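Local coordinates for hypothetical protein (Caulobacter crescentus, PDB 4GOQ) that is of unknown function, a small single-chain DUF1491 family protein in which helices pack against a mixed beta sheet, at residues A41-R44 and R45-T48; V68-F72 and E73-D77. One frame throughout, in Å; residues are numbered along the deposited sequence.

Contact 1 of 2, residues A41-R44 and R45-T48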
loop_
_atom_site.group_PDB
_atom_site.type_symbol
_atom_site.label_atom_id
_atom_site.label_comp_id
_atom_site.label_asym_id
_atom_site.label_seq_id
_atom_site.Cartn_x
_atom_site.Cartn_y
_atom_site.Cartn_z
ATOM N N ALA A 41 -3.149 -4.618 1.735
ATOM C CA ALA A 41 -4.543 -4.566 2.174
ATOM C C ALA A 41 -4.989 -5.968 2.574
ATOM O O ALA A 41 -4.987 -6.871 1.750
ATOM C CB ALA A 41 -5.420 -4.004 1.061
ATOM N N VAL A 42 -5.292 -6.158 3.853
ATOM C CA VAL A 42 -5.666 -7.465 4.392
ATOM C C VAL A 42 -7.169 -7.502 4.589
ATOM O O VAL A 42 -7.721 -6.621 5.257
ATOM C CB VAL A 42 -4.905 -7.799 5.720
ATOM C CG1 VAL A 42 -5.339 -9.159 6.288
ATOM C CG2 VAL A 42 -3.392 -7.762 5.518
ATOM N N ASP A 43 -7.816 -8.533 4.008
ATOM C CA ASP A 43 -9.253 -8.786 4.125
ATOM C C ASP A 43 -9.421 -9.761 5.269
ATOM O O ASP A 43 -9.076 -10.943 5.145
ATOM C CB ASP A 43 -9.843 -9.302 2.791
ATOM C CG ASP A 43 -11.374 -9.402 2.716
ATOM O OD1 ASP A 43 -12.014 -9.638 3.773
ATOM O OD2 ASP A 43 -11.927 -9.282 1.589
ATOM N N ARG A 44 -9.876 -9.240 6.418
ATOM C CA ARG A 44 -10.019 -10.021 7.649
ATOM C C ARG A 44 -11.086 -11.113 7.504
ATOM O O ARG A 44 -10.906 -12.215 8.036
ATOM C CB ARG A 44 -10.345 -9.109 8.857
ATOM C CG ARG A 44 -9.401 -7.905 9.036
ATOM C CD ARG A 44 -9.431 -7.375 10.461
ATOM N NE ARG A 44 -9.609 -5.924 10.520
ATOM C CZ ARG A 44 -10.779 -5.314 10.704
ATOM N NH1 ARG A 44 -11.892 -6.025 10.846
ATOM N NH2 ARG A 44 -10.844 -3.989 10.750
ATOM N N ARG A 45 -12.168 -10.821 6.754
ATOM C CA ARG A 45 -13.263 -11.767 6.536
ATOM C C ARG A 45 -12.876 -12.914 5.606
ATOM O O ARG A 45 -13.085 -14.075 5.959
ATOM C CB ARG A 45 -14.497 -11.057 5.979
ATOM C CG ARG A 45 -15.589 -10.853 7.010
ATOM C CD ARG A 45 -16.968 -11.018 6.394
ATOM N NE ARG A 45 -17.349 -9.880 5.554
ATOM C CZ ARG A 45 -17.969 -8.792 6.001
ATOM N NH1 ARG A 45 -18.277 -8.673 7.287
ATOM N NH2 ARG A 45 -18.283 -7.812 5.166
ATOM N N GLU A 46 -12.338 -12.597 4.416
ATOM C CA GLU A 46 -11.971 -13.599 3.417
ATOM C C GLU A 46 -10.666 -14.339 3.761
ATOM O O GLU A 46 -10.361 -15.364 3.135
ATOM C CB GLU A 46 -11.852 -12.958 2.032
ATOM C CG GLU A 46 -13.171 -12.497 1.434
ATOM C CD GLU A 46 -13.124 -12.028 -0.011
ATOM O OE1 GLU A 46 -12.013 -11.767 -0.531
ATOM O OE2 GLU A 46 -14.212 -11.903 -0.619
ATOM N N GLY A 47 -9.911 -13.817 4.729
ATOM C CA GLY A 47 -8.633 -14.392 5.136
ATOM C C GLY A 47 -7.602 -14.292 4.028
ATOM O O GLY A 47 -6.760 -15.186 3.869
ATOM N N THR A 48 -7.682 -13.203 3.228
ATOM C CA THR A 48 -6.780 -13.003 2.110
ATOM C C THR A 48 -6.175 -11.596 2.116
ATOM O O THR A 48 -6.615 -10.743 2.879
ATOM C CB THR A 48 -7.474 -13.298 0.798
ATOM O OG1 THR A 48 -6.450 -13.398 -0.202
ATOM C CG2 THR A 48 -8.540 -12.242 0.436
HETATM O O HOH W 1 -15.111 -9.108 3.020
#
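Asp-43 and Thr-48 close a beta hairpin between strands 37-43 and 48-56, and with Gly-47 they form a G1 beta bulge, Gly-47 and Thr-48 both facing Asp-43. The backbone bonds define it. Asp-43 N donates to Thr-48 O at 2.8 Å, while Asp-43 O takes Thr-48 N at 3.3 Å and, weakly, Gly-47 N. The positive phi of Gly-47 (66°) suits a glycine at this bulge position.

A second set of bonds runs from the turn to the Asp-43 side chain. With CG anti to the backbone N (chi1 -171°), the carboxylate is turned toward the backbone N-H groups of Arg-45 and Glu-46, and OD1 accepts Glu-46 N at 3.0 Å in a nearly straight bond that arrives from above the carboxylate plane. Arg-45 N adds a weak bond to the same oxygen, and a water 3.2 Å from Asp-43 OD1 can donate to it as well. The guanidinium of Arg-45 leads away to a salt bridge with Asp-99.

Two like charges come close at the other oxygen, OD2, which may raise the pKa of one of the acids: the Asp-43 and Glu-46 carboxylates have planes only 9° apart, and Asp-43 OD2 sits 3.3 Å from Glu-46 OE1.

Contact 2 of 2, residues V68-F72 and E73-D77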
loop_
_atom_site.group_PDB
_atom_site.type_symbol
_atom_site.label_atom_id
_atom_site.label_comp_id
_atom_site.label_asym_id
_atom_site.label_seq_id
_atom_site.Cartn_x
_atom_site.Cartn_y
_atom_site.Cartn_z
ATOM N N VAL A 68 2.817 -8.648 -7.105
ATOM C CA VAL A 68 2.812 -10.048 -6.667
ATOM C C VAL A 68 1.364 -10.358 -6.257
ATOM O O VAL A 68 0.685 -9.482 -5.710
ATOM C CB VAL A 68 3.849 -10.346 -5.537
ATOM C CG1 VAL A 68 3.652 -9.411 -4.349
ATOM C CG2 VAL A 68 3.813 -11.825 -5.089
ATOM N N ARG A 69 0.886 -11.564 -6.606
ATOM C CA ARG A 69 -0.446 -12.015 -6.229
ATOM C C ARG A 69 -0.315 -13.347 -5.573
ATOM O O ARG A 69 0.353 -14.235 -6.115
ATOM C CB ARG A 69 -1.392 -12.136 -7.429
ATOM C CG ARG A 69 -1.640 -10.833 -8.157
ATOM C CD ARG A 69 -2.403 -11.137 -9.435
ATOM N NE ARG A 69 -2.469 -9.926 -10.243
ATOM C CZ ARG A 69 -3.543 -9.163 -10.360
ATOM N NH1 ARG A 69 -4.686 -9.517 -9.783
ATOM N NH2 ARG A 69 -3.500 -8.061 -11.095
ATOM N N SER A 70 -0.926 -13.496 -4.390
ATOM C CA SER A 70 -0.901 -14.755 -3.671
ATOM C C SER A 70 -1.972 -14.791 -2.591
ATOM O O SER A 70 -2.143 -13.816 -1.861
ATOM C CB SER A 70 0.478 -14.983 -3.046
ATOM O OG SER A 70 0.550 -16.263 -2.435
ATOM N N THR A 71 -2.615 -15.945 -2.417
ATOM C CA THR A 71 -3.557 -16.149 -1.309
ATOM C C THR A 71 -2.768 -16.510 -0.025
ATOM O O THR A 71 -3.358 -16.600 1.058
ATOM C CB THR A 71 -4.593 -17.242 -1.625
ATOM O OG1 THR A 71 -3.914 -18.456 -1.933
ATOM C CG2 THR A 71 -5.556 -16.836 -2.744
ATOM N N PHE A 72 -1.433 -16.700 -0.161
ATOM C CA PHE A 72 -0.527 -17.042 0.952
ATOM C C PHE A 72 0.220 -15.786 1.365
ATOM O O PHE A 72 1.158 -15.348 0.690
ATOM C CB PHE A 72 0.416 -18.181 0.544
ATOM C CG PHE A 72 1.073 -18.846 1.731
ATOM C CD1 PHE A 72 0.325 -19.596 2.632
ATOM C CD2 PHE A 72 2.435 -18.700 1.963
ATOM C CE1 PHE A 72 0.938 -20.213 3.732
ATOM C CE2 PHE A 72 3.050 -19.321 3.062
ATOM C CZ PHE A 72 2.294 -20.038 3.958
ATOM N N GLU A 73 -0.278 -15.132 2.432
ATOM C CA GLU A 73 0.184 -13.822 2.900
ATOM C C GLU A 73 1.727 -13.721 3.089
ATOM O O GLU A 73 2.304 -12.694 2.697
ATOM C CB GLU A 73 -0.534 -13.431 4.185
ATOM C CG GLU A 73 -0.426 -11.943 4.456
ATOM C CD GLU A 73 -1.068 -11.510 5.754
ATOM O OE1 GLU A 73 -2.231 -11.891 6.018
ATOM O OE2 GLU A 73 -0.395 -10.785 6.514
ATOM N N PRO A 74 2.437 -14.752 3.608
ATOM C CA PRO A 74 3.900 -14.604 3.752
ATOM C C PRO A 74 4.629 -14.268 2.441
ATOM O O PRO A 74 5.686 -13.657 2.519
ATOM C CB PRO A 74 4.327 -15.949 4.314
ATOM C CG PRO A 74 3.154 -16.360 5.154
ATOM C CD PRO A 74 1.977 -15.990 4.272
ATOM N N ASP A 75 4.074 -14.636 1.255
ATOM C CA ASP A 75 4.645 -14.212 -0.039
ATOM C C ASP A 75 4.613 -12.673 -0.198
ATOM O O ASP A 75 5.489 -12.081 -0.838
ATOM C CB ASP A 75 3.879 -14.851 -1.209
ATOM C CG ASP A 75 4.023 -16.348 -1.300
ATOM O OD1 ASP A 75 5.164 -16.867 -1.035
ATOM O OD2 ASP A 75 3.004 -17.020 -1.605
ATOM N N LEU A 76 3.587 -12.027 0.357
ATOM C CA LEU A 76 3.468 -10.552 0.278
ATOM C C LEU A 76 4.471 -9.916 1.230
ATOM O O LEU A 76 5.124 -8.949 0.856
ATOM C CB LEU A 76 2.043 -10.055 0.567
ATOM C CG LEU A 76 0.899 -10.776 -0.197
ATOM C CD1 LEU A 76 -0.431 -10.101 0.101
ATOM C CD2 LEU A 76 1.146 -10.792 -1.710
ATOM N N ASP A 77 4.691 -10.550 2.399
ATOM C CA ASP A 77 5.684 -10.090 3.377
ATOM C C ASP A 77 7.081 -10.291 2.803
ATOM O O ASP A 77 7.900 -9.390 2.925
ATOM C CB ASP A 77 5.495 -10.823 4.728
ATOM C CG ASP A 77 4.220 -10.386 5.472
ATOM O OD1 ASP A 77 3.639 -9.335 5.102
ATOM O OD2 ASP A 77 3.779 -11.123 6.362
HETATM O O HOH W 2 -2.071 -16.621 4.261
#
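Ser-70 and Asp-75 tie the loop that follows strand 62-65 to the first turn of helix 74-86, and Ser-70 also makes an ST turn, its OG accepting Phe-72 N at 3.0 Å. That hydroxyl swings anti to its own backbone N (chi1 -175°), which places it between the two partners: it donates to Asp-75 OD2 at 2.7 Å, using the anti lone pair, on the side away from OD1. An alanine here would remove both bonds, and the Asp-75 carboxylate would probably be set freer to turn while Phe-72 N lost its acceptor.

The Phe-72 side chain crosses those of Pro-74 and Asp-75 at about a right angle. Pro-74 lays CD over one face of the ring in a CH-pi contact, 3.8 Å from the ring centroid and 18° off the normal, with CG close to CE2. Asp-75 OD2 lies instead at the ring edge, the carboxylate turned 60° from the ring plane. Phe-72 O also accepts Asp-75 N at 3.1 Å.

On the inner side, Leu-76 packs on Ala-49 of strand 48-56, and its CD2 meets Val-68 CG1 obliquely at 3.9 Å.

How the contacts relate
Contact 1 closes the hairpin at residues 41-48 before contact 2 opens at 68-77, where the chain enters helix 74-86; their centres lie 12 Å apart. They touch through packing: Thr-48 OG1 is 4.1 Å from Thr-71 CA, and Val-42 CG1 is 4.1 Å from Glu-73 OE1. Ala-49 of strand 48-56 joins them further, touched by Val-42 from contact 1 and by Glu-73 and Leu-76 from contact 2. Lys-40 forms salt bridges with Glu-73 and Asp-77. Glu-73 OE2 and Asp-77 OD2 also hydrogen-bond glycerol, probably from the crystallisation liquor; the side chain of Val-42 is about 6 Å from a bound glycerol. No active site is known here.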